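Local structure of CRISPR-associated protein, Cse2 family (Thermobifida fusca, 4H79) at residues A[84-87]-A[88-91]; A[143-146]-A[147-151]; A[168-171]-A[172-175]; A[186-189]-A[190-194]. The protein is a Cse2-family (CasB) subunit of the CRISPR Cascade complex that probably binds nucleic acid along its surface. All coordinates share one frame; numbering follows the deposited sequence.

How the interactions relate
All four contacts are short runs, about two turns long, of single helices, and they differ chiefly in what the side chains must face. Interactions 1 and 3, their centres about 8 Å apart, are buried turns of helices 80-99 and 167-176, which meet through A84, S87 and I90 on one side and L174 and Y175 on the other. Interaction 2 lies at the surface, where helix 144-160 begins; there a threonine cap and long polar chains face outward, while Y144 reaches in to bond through its hydroxyl to L174 O of interaction 3. Interaction 4, on helix 180-195, is partly buried: W190 turns inward to meet Q173 of interaction 3, whereas T188 and R192 stay outside. Interactions 1 and 4 do not touch.

Interaction 1. Residues A[84-87]-A[88-91]; sequences AENS and AHIA
The carbonyl oxygen of N86 takes the amide of I90 at 2.8 Å from N86 O to I90 N, the shortest of four successive i to i+4 bonds here. The isoleucine's own side chain closes over the same oxygen, with I90 CG1 only 3.2 Å from N86 O. This follows from the isoleucine's first torsion (-63°), which sets CG1 beside its backbone N. Farther out, the carboxamide of N86 crosses the end of that chain at a slant, ND2 lying 3.8 Å from I90 CD1, while its OD1 stands near the plane of the H89 ring, at the ring's edge, 4.2 Å from H89 CD2. The turn is regular alpha-helix in the first half of helix 80-99, part of the all-helical Cse2 fold, and the remaining bonds run from A88 N to A84 O, H89 N to E85 O and A91 N to S87 O. N86 also packs on Y144 of helix 144-160. Cut back to an alanine, this position would probably lose the carboxamide over I90 CD1 and open a gap beside Y144. S87 turns its hydroxyl back to V83 O, one turn earlier, and E85 OE2 bonds to Y70 OH. A84 and S87 pack on Y175, and I90 reaches both Y144 and L174.

Interaction 2. Residues A[143-146]-A[147-151]; sequences TYKA and LAQRL
An N-cap opens helix 144-160, and this contact is its first two turns. T143 holds the cap position with an extended backbone, and its OG1 accepts the amide of A146 at 3.1 Å from A146 N. A first torsion of 64° brings that oxygen round to the A146 amide at the start of the helix. The carbonyl of the same threonine takes the next amide, L147 N to T143 O at 2.9 Å, so one residue accepts from two successive amides, A146 by its side chain and L147 by its backbone. That second bond is the first of the regular i to i+4 series; the next are A148 N to Y144 O, Q149 N to K145 O and R150 N to A146 O. On the outer side the Q149 chain, extended beyond CG, runs along the turn before it. Its CG rests 3.3 Å from K145 O, and its amide NE2 lies against the aliphatic part of the lysine, 3.9 Å from K145 CG, the two chains meeting obliquely. R150 likewise lays its extended chain by the preceding turn, with CG 3.4 Å from A146 O. The inner side is apolar: L147 CD2 approaches the Y144 ring obliquely, 4.2 Å from Y144 CD1. The tyrosine hydroxyl itself bonds to L174 O of helix 167-176, while its ring packs on V83, N86 and I90 of helix 80-99. L147 and L151 both meet V138 of helix 129-138 and L174, which places this helix start between three helices, with K145 and Q149 on the solvent side.

Interaction 3. Residues A[168-171]-A[172-175]; sequences GLLA and DQLY
L174 N gives the shortest bond of this turn, 2.8 Å to L170 O, with the amide standing nearly along the C=O axis. Q173 N lies in the carbonyl plane of L169 and is 3.0 Å from L169 O, though the N-H...O angle is only 150°, less straight than in the other three bonds. D172 N to G168 O and Y175 N to A171 O complete the i to i+4 set of helix 167-176, a short helix within the helical Cse2 fold. Around these bonds the side chains fold back on the preceding turn. Q173 keeps CG beside its backbone N (chi1 -69°), which puts CG 3.4 Å from L169 O and sends the carboxamide out between two leucines. NE2 faces L169, 4.0 Å from its CD1, and OE1 faces the other way, 4.0 Å from L170 CD1, where the two chains meet at about a right angle. L174 lies over the preceding turn, its CD1 4.3 Å from L170 CG. The same leucine continues into L147 and L151 of helix 144-160, and Y175 takes R178 in a cation-pi contact. D172 OD1 bonds to T15 OG1 and G18 N, and Q173 OE1 to W190 NE1. The polar side chains here, the partly exposed D172 and the buried Q173, are thus tied to neighbouring elements: flanking leucines give the glutamine amide apolar walls, and the tryptophan N-H is likely to fix which way that amide is turned.

Interaction 4. Residues A[186-189]-A[190-194]; sequences VRTA and WGRGF
W190 lies over the turn before it, and V186 meets it twice. The tryptophan amide bonds to V186 O at 2.9 Å, N to O, and that oxygen also sits over a face of the indole, 3.4 Å from W190 CG. The valine methyl CG1 makes a CH-pi contact with the six-membered ring, 3.8 Å from its centroid and 25° off the normal, with CE2 of W190 as its nearest atom at 3.5 Å. Valine's chi1 of 174° sets CG1 beside its own carbonyl carbon, so that methyl and oxygen can both reach the indole. At the ring's polar edge, W190 NE1 bonds to Q173 OE1 of helix 167-176. A leucine in place of W190 would probably strip the V186 methyl of its flat partner and leave Q173 OE1 without its N-H donor. G191 follows, with G191 N 2.8 Å from R187 O. The R192 amide donates to T188 O, and a bend at chi3 (46°) folds the guanidinium back so that one of its faces covers A189 CA and T188 O. The threonine methyl touches its end, T188 CG2 lying 3.6 Å from R192 NH2. G193 N bonds to A189 O, and the pattern continues with F194 N to W190 O. Within the Cse2 fold, this part of helix 180-195 sets the indole against L114 of helix 114-119 and V138 of helix 129-138, while F194 packs on V118 and R132 of those same two helices. V186 and A189 both lean on Q173 of helix 167-176.

Interaction 1. Residues A[84-87]-A[88-91]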
ATOM      1  N   ALA A  84      -2.614  -5.008  12.215  1.00 30.12           N
ATOM      2  CA  ALA A  84      -1.349  -5.192  11.486  1.00 30.96           C
ATOM      3  C   ALA A  84      -1.478  -6.219  10.379  1.00 29.84           C
ATOM      4  O   ALA A  84      -0.974  -6.002   9.267  1.00 28.48           O
ATOM      5  CB  ALA A  84      -0.254  -5.608  12.448  1.00 29.42           C
ATOM      6  N   GLU A  85      -2.149  -7.344  10.675  1.00 29.93           N
ATOM      7  CA  GLU A  85      -2.404  -8.374   9.641  1.00 31.76           C
ATOM      8  C   GLU A  85      -3.278  -7.816   8.512  1.00 32.12           C
ATOM      9  O   GLU A  85      -3.004  -8.010   7.304  1.00 31.20           O
ATOM     10  CB  GLU A  85      -3.106  -9.572  10.251  1.00 31.02           C
ATOM     11  CG  GLU A  85      -2.245 -10.428  11.141  1.00 33.90           C
ATOM     12  CD  GLU A  85      -3.025 -11.583  11.755  1.00 47.66           C
ATOM     13  OE1 GLU A  85      -4.275 -11.542  11.879  1.00 42.77           O
ATOM     14  OE2 GLU A  85      -2.391 -12.568  12.150  1.00 48.01           O
ATOM     15  N   ASN A  86      -4.340  -7.112   8.900  1.00 31.82           N
ATOM     16  CA  ASN A  86      -5.175  -6.443   7.909  1.00 31.63           C
ATOM     17  C   ASN A  86      -4.441  -5.370   7.055  1.00 29.17           C
ATOM     18  O   ASN A  86      -4.633  -5.262   5.817  1.00 29.13           O
ATOM     19  CB  ASN A  86      -6.430  -5.875   8.580  1.00 35.67           C
ATOM     20  CG  ASN A  86      -7.491  -5.491   7.564  1.00 51.46           C
ATOM     21  OD1 ASN A  86      -7.665  -6.144   6.498  1.00 53.74           O
ATOM     22  ND2 ASN A  86      -8.191  -4.409   7.858  1.00 52.48           N
ATOM     23  N   SER A  87      -3.577  -4.602   7.699  1.00 29.31           N
ATOM     24  CA  SER A  87      -2.755  -3.618   6.990  1.00 29.76           C
ATOM     25  C   SER A  87      -1.843  -4.265   5.972  1.00 29.63           C
ATOM     26  O   SER A  87      -1.732  -3.745   4.855  1.00 26.34           O
ATOM     27  CB  SER A  87      -1.945  -2.774   7.971  1.00 31.89           C
ATOM     28  OG  SER A  87      -2.825  -2.101   8.873  1.00 30.48           O
ATOM     29  N   ALA A  88      -1.179  -5.362   6.351  1.00 30.03           N
ATOM     30  CA  ALA A  88      -0.341  -6.141   5.408  1.00 27.43           C
ATOM     31  C   ALA A  88      -1.182  -6.705   4.276  1.00 25.06           C
ATOM     32  O   ALA A  88      -0.785  -6.664   3.079  1.00 28.03           O
ATOM     33  CB  ALA A  88       0.361  -7.302   6.107  1.00 22.66           C
ATOM     34  N   HIS A  89      -2.353  -7.210   4.634  1.00 25.02           N
ATOM     35  CA  HIS A  89      -3.272  -7.777   3.609  1.00 25.39           C
ATOM     36  C   HIS A  89      -3.711  -6.714   2.589  1.00 24.71           C
ATOM     37  O   HIS A  89      -3.694  -6.948   1.319  1.00 21.62           O
ATOM     38  CB  HIS A  89      -4.504  -8.353   4.341  1.00 33.79           C
ATOM     39  CG  HIS A  89      -5.525  -8.948   3.409  1.00 50.15           C
ATOM     40  ND1 HIS A  89      -5.170  -9.562   2.258  1.00 51.70           N
ATOM     41  CD2 HIS A  89      -6.911  -9.001   3.472  1.00 53.20           C
ATOM     42  CE1 HIS A  89      -6.260  -9.998   1.621  1.00 46.04           C
ATOM     43  NE2 HIS A  89      -7.333  -9.665   2.365  1.00 48.22           N
ATOM     44  N   ILE A  90      -4.109  -5.524   3.093  1.00 24.29           N
ATOM     45  CA  ILE A  90      -4.500  -4.425   2.171  1.00 24.48           C
ATOM     46  C   ILE A  90      -3.310  -4.006   1.269  1.00 23.73           C
ATOM     47  O   ILE A  90      -3.473  -3.820   0.037  1.00 21.10           O
ATOM     48  CB  ILE A  90      -5.046  -3.183   2.955  1.00 25.88           C
ATOM     49  CG1 ILE A  90      -6.322  -3.575   3.715  1.00 28.54           C
ATOM     50  CG2 ILE A  90      -5.273  -1.993   2.012  1.00 18.60           C
ATOM     51  CD1 ILE A  90      -6.746  -2.576   4.808  1.00 27.89           C
ATOM     52  N   ALA A  91      -2.129  -3.832   1.897  1.00 21.73           N
ATOM     53  CA  ALA A  91      -0.968  -3.393   1.113  1.00 22.83           C
ATOM     54  C   ALA A  91      -0.647  -4.383  -0.001  1.00 19.90           C
ATOM     55  O   ALA A  91      -0.351  -3.958  -1.151  1.00 22.34           O
ATOM     56  CB  ALA A  91       0.250  -3.172   2.010  1.00 20.85           C
TER

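Interaction 2. Residues A[143-146]-A[147-151]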
ATOM      1  N   THR A 143     -13.626   3.531   8.206  1.00 42.67           N
ATOM      2  CA  THR A 143     -13.294   2.105   8.404  1.00 32.23           C
ATOM      3  C   THR A 143     -12.146   1.686   7.493  1.00 31.83           C
ATOM      4  O   THR A 143     -11.873   2.315   6.442  1.00 35.36           O
ATOM      5  CB  THR A 143     -14.506   1.192   8.065  1.00 37.28           C
ATOM      6  OG1 THR A 143     -14.808   1.336   6.667  1.00 36.44           O
ATOM      7  CG2 THR A 143     -15.787   1.538   8.915  1.00 35.85           C
ATOM      8  N   TYR A 144     -11.481   0.584   7.852  1.00 31.83           N
ATOM      9  CA  TYR A 144     -10.416   0.036   7.000  1.00 33.87           C
ATOM     10  C   TYR A 144     -10.940  -0.418   5.653  1.00 35.20           C
ATOM     11  O   TYR A 144     -10.247  -0.294   4.652  1.00 30.36           O
ATOM     12  CB  TYR A 144      -9.684  -1.122   7.661  1.00 31.05           C
ATOM     13  CG  TYR A 144      -8.588  -0.618   8.531  1.00 30.11           C
ATOM     14  CD1 TYR A 144      -7.318  -0.391   7.981  1.00 30.23           C
ATOM     15  CD2 TYR A 144      -8.807  -0.328   9.876  1.00 31.61           C
ATOM     16  CE1 TYR A 144      -6.289   0.105   8.748  1.00 30.64           C
ATOM     17  CE2 TYR A 144      -7.777   0.178  10.656  1.00 36.00           C
ATOM     18  CZ  TYR A 144      -6.520   0.393  10.096  1.00 32.08           C
ATOM     19  OH  TYR A 144      -5.455   0.907  10.827  1.00 31.93           O
ATOM     20  N   LYS A 145     -12.161  -0.964   5.635  1.00 32.47           N
ATOM     21  CA  LYS A 145     -12.800  -1.307   4.340  1.00 36.64           C
ATOM     22  C   LYS A 145     -12.907  -0.076   3.400  1.00 36.07           C
ATOM     23  O   LYS A 145     -12.636  -0.174   2.192  1.00 37.95           O
ATOM     24  CB  LYS A 145     -14.168  -1.947   4.576  1.00 43.27           C
ATOM     25  CG  LYS A 145     -14.988  -2.159   3.314  1.00 45.00           C
ATOM     26  CD  LYS A 145     -15.816  -3.437   3.431  1.00 56.52           C
ATOM     27  CE  LYS A 145     -17.275  -3.134   3.146  1.00 63.69           C
ATOM     28  NZ  LYS A 145     -17.966  -4.172   2.337  1.00 68.82           N
ATOM     29  N   ALA A 146     -13.333   1.068   3.933  1.00 31.02           N
ATOM     30  CA  ALA A 146     -13.489   2.271   3.122  1.00 30.52           C
ATOM     31  C   ALA A 146     -12.120   2.788   2.721  1.00 31.54           C
ATOM     32  O   ALA A 146     -11.933   3.234   1.583  1.00 29.38           O
ATOM     33  CB  ALA A 146     -14.282   3.352   3.878  1.00 30.19           C
ATOM     34  N   LEU A 147     -11.159   2.719   3.648  1.00 27.25           N
ATOM     35  CA  LEU A 147      -9.819   3.170   3.391  1.00 28.14           C
ATOM     36  C   LEU A 147      -9.197   2.341   2.244  1.00 28.56           C
ATOM     37  O   LEU A 147      -8.608   2.914   1.310  1.00 25.70           O
ATOM     38  CB  LEU A 147      -8.938   3.051   4.641  1.00 27.59           C
ATOM     39  CG  LEU A 147      -7.448   3.424   4.501  1.00 27.16           C
ATOM     40  CD1 LEU A 147      -7.260   4.853   3.951  1.00 24.50           C
ATOM     41  CD2 LEU A 147      -6.753   3.232   5.884  1.00 27.73           C
ATOM     42  N   ALA A 148      -9.358   1.012   2.308  1.00 24.86           N
ATOM     43  CA  ALA A 148      -8.842   0.138   1.230  1.00 24.90           C
ATOM     44  C   ALA A 148      -9.507   0.452  -0.102  1.00 26.87           C
ATOM     45  O   ALA A 148      -8.815   0.455  -1.118  1.00 27.21           O
ATOM     46  CB  ALA A 148      -9.048  -1.355   1.585  1.00 25.09           C
ATOM     47  N   GLN A 149     -10.847   0.649  -0.117  1.00 26.06           N
ATOM     48  CA  GLN A 149     -11.599   0.928  -1.391  1.00 28.66           C
ATOM     49  C   GLN A 149     -11.106   2.258  -1.986  1.00 28.43           C
ATOM     50  O   GLN A 149     -10.926   2.367  -3.200  1.00 25.06           O
ATOM     51  CB  GLN A 149     -13.126   1.025  -1.201  1.00 33.09           C
ATOM     52  CG  GLN A 149     -13.767  -0.337  -0.907  1.00 51.70           C
ATOM     53  CD  GLN A 149     -15.179  -0.306  -0.299  1.00 60.16           C
ATOM     54  OE1 GLN A 149     -15.593   0.676   0.304  1.00 72.93           O
ATOM     55  NE2 GLN A 149     -15.901  -1.412  -0.432  1.00 76.22           N
ATOM     56  N   ARG A 150     -10.904   3.269  -1.111  1.00 24.85           N
ATOM     57  CA  ARG A 150     -10.453   4.606  -1.576  1.00 25.15           C
ATOM     58  C   ARG A 150      -9.033   4.508  -2.085  1.00 23.44           C
ATOM     59  O   ARG A 150      -8.703   5.108  -3.109  1.00 22.07           O
ATOM     60  CB  ARG A 150     -10.635   5.707  -0.534  1.00 23.45           C
ATOM     61  CG  ARG A 150     -12.132   6.007  -0.332  1.00 30.73           C
ATOM     62  CD  ARG A 150     -12.310   6.811   0.947  1.00 32.15           C
ATOM     63  NE  ARG A 150     -13.734   6.972   1.247  1.00 44.43           N
ATOM     64  CZ  ARG A 150     -14.209   7.842   2.122  1.00 43.14           C
ATOM     65  NH1 ARG A 150     -13.368   8.648   2.784  1.00 36.53           N
ATOM     66  NH2 ARG A 150     -15.519   7.903   2.342  1.00 54.37           N
ATOM     67  N   LEU A 151      -8.179   3.775  -1.385  1.00 23.35           N
ATOM     68  CA  LEU A 151      -6.798   3.618  -1.876  1.00 25.63           C
ATOM     69  C   LEU A 151      -6.759   2.878  -3.233  1.00 22.70           C
ATOM     70  O   LEU A 151      -5.921   3.124  -4.087  1.00 22.45           O
ATOM     71  CB  LEU A 151      -5.950   2.841  -0.854  1.00 21.14           C
ATOM     72  CG  LEU A 151      -5.484   3.747   0.325  1.00 23.13           C
ATOM     73  CD1 LEU A 151      -4.935   2.920   1.505  1.00 26.95           C
ATOM     74  CD2 LEU A 151      -4.526   4.887  -0.131  1.00 21.99           C
TER

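Interaction 3. Residues A[168-171]-A[172-175]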
ATOM      1  N   GLY A 168       6.143  -0.921   1.639  1.00 27.17           N
ATOM      2  CA  GLY A 168       6.597  -1.030   3.095  1.00 25.99           C
ATOM      3  C   GLY A 168       6.127   0.196   3.868  1.00 26.20           C
ATOM      4  O   GLY A 168       5.516   0.106   4.968  1.00 23.86           O
ATOM      5  N   LEU A 169       6.386   1.371   3.282  1.00 27.90           N
ATOM      6  CA  LEU A 169       5.924   2.600   3.935  1.00 27.11           C
ATOM      7  C   LEU A 169       4.393   2.637   4.040  1.00 25.14           C
ATOM      8  O   LEU A 169       3.828   2.956   5.111  1.00 24.87           O
ATOM      9  CB  LEU A 169       6.446   3.846   3.240  1.00 23.05           C
ATOM     10  CG  LEU A 169       5.981   5.213   3.767  1.00 25.62           C
ATOM     11  CD1 LEU A 169       6.251   5.414   5.304  1.00 26.45           C
ATOM     12  CD2 LEU A 169       6.583   6.371   2.936  1.00 29.73           C
ATOM     13  N   LEU A 170       3.722   2.253   2.935  1.00 26.17           N
ATOM     14  CA  LEU A 170       2.264   2.308   2.952  1.00 30.42           C
ATOM     15  C   LEU A 170       1.663   1.375   4.028  1.00 27.49           C
ATOM     16  O   LEU A 170       0.696   1.767   4.721  1.00 26.76           O
ATOM     17  CB  LEU A 170       1.711   1.963   1.584  1.00 24.86           C
ATOM     18  CG  LEU A 170       0.217   2.212   1.413  1.00 26.07           C
ATOM     19  CD1 LEU A 170      -0.099   3.713   1.454  1.00 25.38           C
ATOM     20  CD2 LEU A 170      -0.287   1.494   0.118  1.00 24.87           C
ATOM     21  N   ALA A 171       2.249   0.159   4.173  1.00 24.84           N
ATOM     22  CA  ALA A 171       1.788  -0.790   5.170  1.00 23.70           C
ATOM     23  C   ALA A 171       1.921  -0.181   6.564  1.00 27.41           C
ATOM     24  O   ALA A 171       0.980  -0.278   7.407  1.00 26.74           O
ATOM     25  CB  ALA A 171       2.554  -2.132   5.066  1.00 22.55           C
ATOM     26  N   ASP A 172       3.068   0.451   6.841  1.00 28.06           N
ATOM     27  CA  ASP A 172       3.239   1.147   8.124  1.00 32.29           C
ATOM     28  C   ASP A 172       2.141   2.158   8.414  1.00 32.35           C
ATOM     29  O   ASP A 172       1.614   2.226   9.556  1.00 28.71           O
ATOM     30  CB  ASP A 172       4.593   1.830   8.228  1.00 28.20           C
ATOM     31  CG  ASP A 172       5.676   0.868   8.745  1.00 33.22           C
ATOM     32  OD1 ASP A 172       5.371  -0.278   9.200  1.00 32.19           O
ATOM     33  OD2 ASP A 172       6.846   1.262   8.692  1.00 37.44           O
ATOM     34  N   GLN A 173       1.810   2.925   7.386  1.00 26.30           N
ATOM     35  CA  GLN A 173       0.861   4.040   7.515  1.00 27.20           C
ATOM     36  C   GLN A 173      -0.557   3.470   7.685  1.00 28.72           C
ATOM     37  O   GLN A 173      -1.333   3.987   8.527  1.00 30.06           O
ATOM     38  CB  GLN A 173       0.941   4.969   6.264  1.00 26.86           C
ATOM     39  CG  GLN A 173       2.244   5.732   6.203  1.00 27.41           C
ATOM     40  CD  GLN A 173       2.342   6.601   5.019  1.00 27.99           C
ATOM     41  OE1 GLN A 173       1.790   6.290   3.937  1.00 28.24           O
ATOM     42  NE2 GLN A 173       3.045   7.720   5.179  1.00 25.25           N
ATOM     43  N   LEU A 174      -0.875   2.396   6.923  1.00 23.84           N
ATOM     44  CA  LEU A 174      -2.116   1.664   7.111  1.00 27.26           C
ATOM     45  C   LEU A 174      -2.277   1.236   8.608  1.00 33.04           C
ATOM     46  O   LEU A 174      -3.329   1.478   9.214  1.00 32.17           O
ATOM     47  CB  LEU A 174      -2.205   0.452   6.186  1.00 24.83           C
ATOM     48  CG  LEU A 174      -2.590   0.789   4.727  1.00 29.01           C
ATOM     49  CD1 LEU A 174      -2.322  -0.330   3.733  1.00 23.64           C
ATOM     50  CD2 LEU A 174      -4.073   1.125   4.616  1.00 35.00           C
ATOM     51  N   TYR A 175      -1.238   0.610   9.191  1.00 30.53           N
ATOM     52  CA  TYR A 175      -1.231   0.232  10.605  1.00 35.29           C
ATOM     53  C   TYR A 175      -1.363   1.481  11.498  1.00 37.35           C
ATOM     54  O   TYR A 175      -2.196   1.516  12.402  1.00 34.66           O
ATOM     55  CB  TYR A 175       0.043  -0.619  10.930  1.00 30.29           C
ATOM     56  CG  TYR A 175       0.192  -1.092  12.302  1.00 33.85           C
ATOM     57  CD1 TYR A 175      -0.819  -1.840  12.901  1.00 25.39           C
ATOM     58  CD2 TYR A 175       1.386  -0.853  13.060  1.00 31.85           C
ATOM     59  CE1 TYR A 175      -0.681  -2.319  14.199  1.00 35.30           C
ATOM     60  CE2 TYR A 175       1.497  -1.323  14.344  1.00 37.60           C
ATOM     61  CZ  TYR A 175       0.475  -2.075  14.874  1.00 36.06           C
ATOM     62  OH  TYR A 175       0.579  -2.526  16.093  1.00 40.89           O
TER

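Interaction 4. Residues A[186-189]-A[190-194]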
ATOM      1  N   VAL A 186      -0.600  10.429   9.536  1.00 29.10           N
ATOM      2  CA  VAL A 186      -0.567   9.923   8.153  1.00 29.71           C
ATOM      3  C   VAL A 186      -1.106  10.927   7.125  1.00 28.31           C
ATOM      4  O   VAL A 186      -0.496  11.159   6.072  1.00 30.18           O
ATOM      5  CB  VAL A 186      -1.298   8.571   8.020  1.00 28.11           C
ATOM      6  CG1 VAL A 186      -1.349   8.163   6.531  1.00 27.06           C
ATOM      7  CG2 VAL A 186      -0.537   7.510   8.879  1.00 24.09           C
ATOM      8  N   ARG A 187      -2.265  11.525   7.406  1.00 26.29           N
ATOM      9  CA  ARG A 187      -2.803  12.613   6.531  1.00 31.42           C
ATOM     10  C   ARG A 187      -1.777  13.743   6.355  1.00 31.91           C
ATOM     11  O   ARG A 187      -1.577  14.274   5.210  1.00 28.02           O
ATOM     12  CB  ARG A 187      -4.091  13.190   7.130  1.00 27.86           C
ATOM     13  CG  ARG A 187      -5.308  12.282   6.942  1.00 31.94           C
ATOM     14  CD  ARG A 187      -6.605  13.066   7.236  1.00 35.00           C
ATOM     15  NE  ARG A 187      -6.695  13.612   8.639  1.00 38.94           N
ATOM     16  CZ  ARG A 187      -7.127  12.908   9.669  1.00 39.60           C
ATOM     17  NH1 ARG A 187      -7.514  11.637   9.483  1.00 35.09           N
ATOM     18  NH2 ARG A 187      -7.182  13.450  10.869  1.00 37.96           N
ATOM     19  N   THR A 188      -1.123  14.119   7.457  1.00 28.54           N
ATOM     20  CA  THR A 188      -0.105  15.186   7.399  1.00 29.83           C
ATOM     21  C   THR A 188       1.065  14.761   6.497  1.00 26.85           C
ATOM     22  O   THR A 188       1.528  15.530   5.645  1.00 29.40           O
ATOM     23  CB  THR A 188       0.400  15.551   8.806  1.00 29.19           C
ATOM     24  OG1 THR A 188      -0.710  16.019   9.586  1.00 29.21           O
ATOM     25  CG2 THR A 188       1.473  16.677   8.743  1.00 27.64           C
ATOM     26  N   ALA A 189       1.532  13.525   6.640  1.00 24.91           N
ATOM     27  CA  ALA A 189       2.647  13.039   5.763  1.00 25.41           C
ATOM     28  C   ALA A 189       2.236  13.034   4.267  1.00 30.64           C
ATOM     29  O   ALA A 189       3.025  13.405   3.347  1.00 30.16           O
ATOM     30  CB  ALA A 189       3.148  11.641   6.226  1.00 27.40           C
ATOM     31  N   TRP A 190       0.992  12.616   4.007  1.00 26.48           N
ATOM     32  CA  TRP A 190       0.498  12.593   2.610  1.00 29.13           C
ATOM     33  C   TRP A 190       0.364  14.005   2.063  1.00 28.13           C
ATOM     34  O   TRP A 190       0.727  14.259   0.904  1.00 24.99           O
ATOM     35  CB  TRP A 190      -0.845  11.893   2.515  1.00 24.45           C
ATOM     36  CG  TRP A 190      -0.811  10.398   2.752  1.00 25.12           C
ATOM     37  CD1 TRP A 190       0.307   9.585   2.882  1.00 25.82           C
ATOM     38  CD2 TRP A 190      -1.962   9.497   2.889  1.00 31.79           C
ATOM     39  NE1 TRP A 190      -0.052   8.267   3.064  1.00 26.94           N
ATOM     40  CE2 TRP A 190      -1.403   8.142   3.081  1.00 31.60           C
ATOM     41  CE3 TRP A 190      -3.344   9.668   2.864  1.00 29.68           C
ATOM     42  CZ2 TRP A 190      -2.206   7.026   3.266  1.00 29.96           C
ATOM     43  CZ3 TRP A 190      -4.146   8.549   3.063  1.00 29.97           C
ATOM     44  CH2 TRP A 190      -3.581   7.246   3.253  1.00 27.45           C
ATOM     45  N   GLY A 191      -0.200  14.921   2.876  1.00 28.81           N
ATOM     46  CA  GLY A 191      -0.332  16.345   2.535  1.00 28.46           C
ATOM     47  C   GLY A 191       1.002  16.954   2.173  1.00 31.74           C
ATOM     48  O   GLY A 191       1.126  17.587   1.114  1.00 29.61           O
ATOM     49  N   ARG A 192       1.996  16.757   3.042  1.00 31.60           N
ATOM     50  CA  ARG A 192       3.355  17.264   2.835  1.00 36.32           C
ATOM     51  C   ARG A 192       3.962  16.687   1.549  1.00 33.60           C
ATOM     52  O   ARG A 192       4.537  17.440   0.743  1.00 31.68           O
ATOM     53  CB  ARG A 192       4.237  16.943   4.051  1.00 40.85           C
ATOM     54  CG  ARG A 192       5.338  17.948   4.355  1.00 53.10           C
ATOM     55  CD  ARG A 192       5.997  17.722   5.725  1.00 60.04           C
ATOM     56  NE  ARG A 192       6.314  16.301   5.937  1.00 96.36           N
ATOM     57  CZ  ARG A 192       5.796  15.507   6.893  1.00 88.76           C
ATOM     58  NH1 ARG A 192       6.163  14.226   6.924  1.00 65.19           N
ATOM     59  NH2 ARG A 192       4.924  15.976   7.814  1.00 90.39           N
ATOM     60  N   GLY A 193       3.826  15.383   1.323  1.00 29.71           N
ATOM     61  CA  GLY A 193       4.419  14.786   0.139  1.00 29.68           C
ATOM     62  C   GLY A 193       3.767  15.272  -1.126  1.00 29.46           C
ATOM     63  O   GLY A 193       4.415  15.461  -2.146  1.00 28.37           O
ATOM     64  N   PHE A 194       2.466  15.506  -1.072  1.00 23.57           N
ATOM     65  CA  PHE A 194       1.756  16.037  -2.260  1.00 29.42           C
ATOM     66  C   PHE A 194       2.304  17.436  -2.715  1.00 33.53           C
ATOM     67  O   PHE A 194       2.460  17.735  -3.916  1.00 27.89           O
ATOM     68  CB  PHE A 194       0.285  16.135  -1.902  1.00 30.78           C
ATOM     69  CG  PHE A 194      -0.593  16.609  -3.044  1.00 31.39           C
ATOM     70  CD1 PHE A 194      -0.918  17.995  -3.207  1.00 34.90           C
ATOM     71  CD2 PHE A 194      -1.101  15.688  -3.945  1.00 30.55           C
ATOM     72  CE1 PHE A 194      -1.745  18.421  -4.273  1.00 31.45           C
ATOM     73  CE2 PHE A 194      -1.937  16.095  -4.977  1.00 32.87           C
ATOM     74  CZ  PHE A 194      -2.255  17.463  -5.159  1.00 31.16           C
TER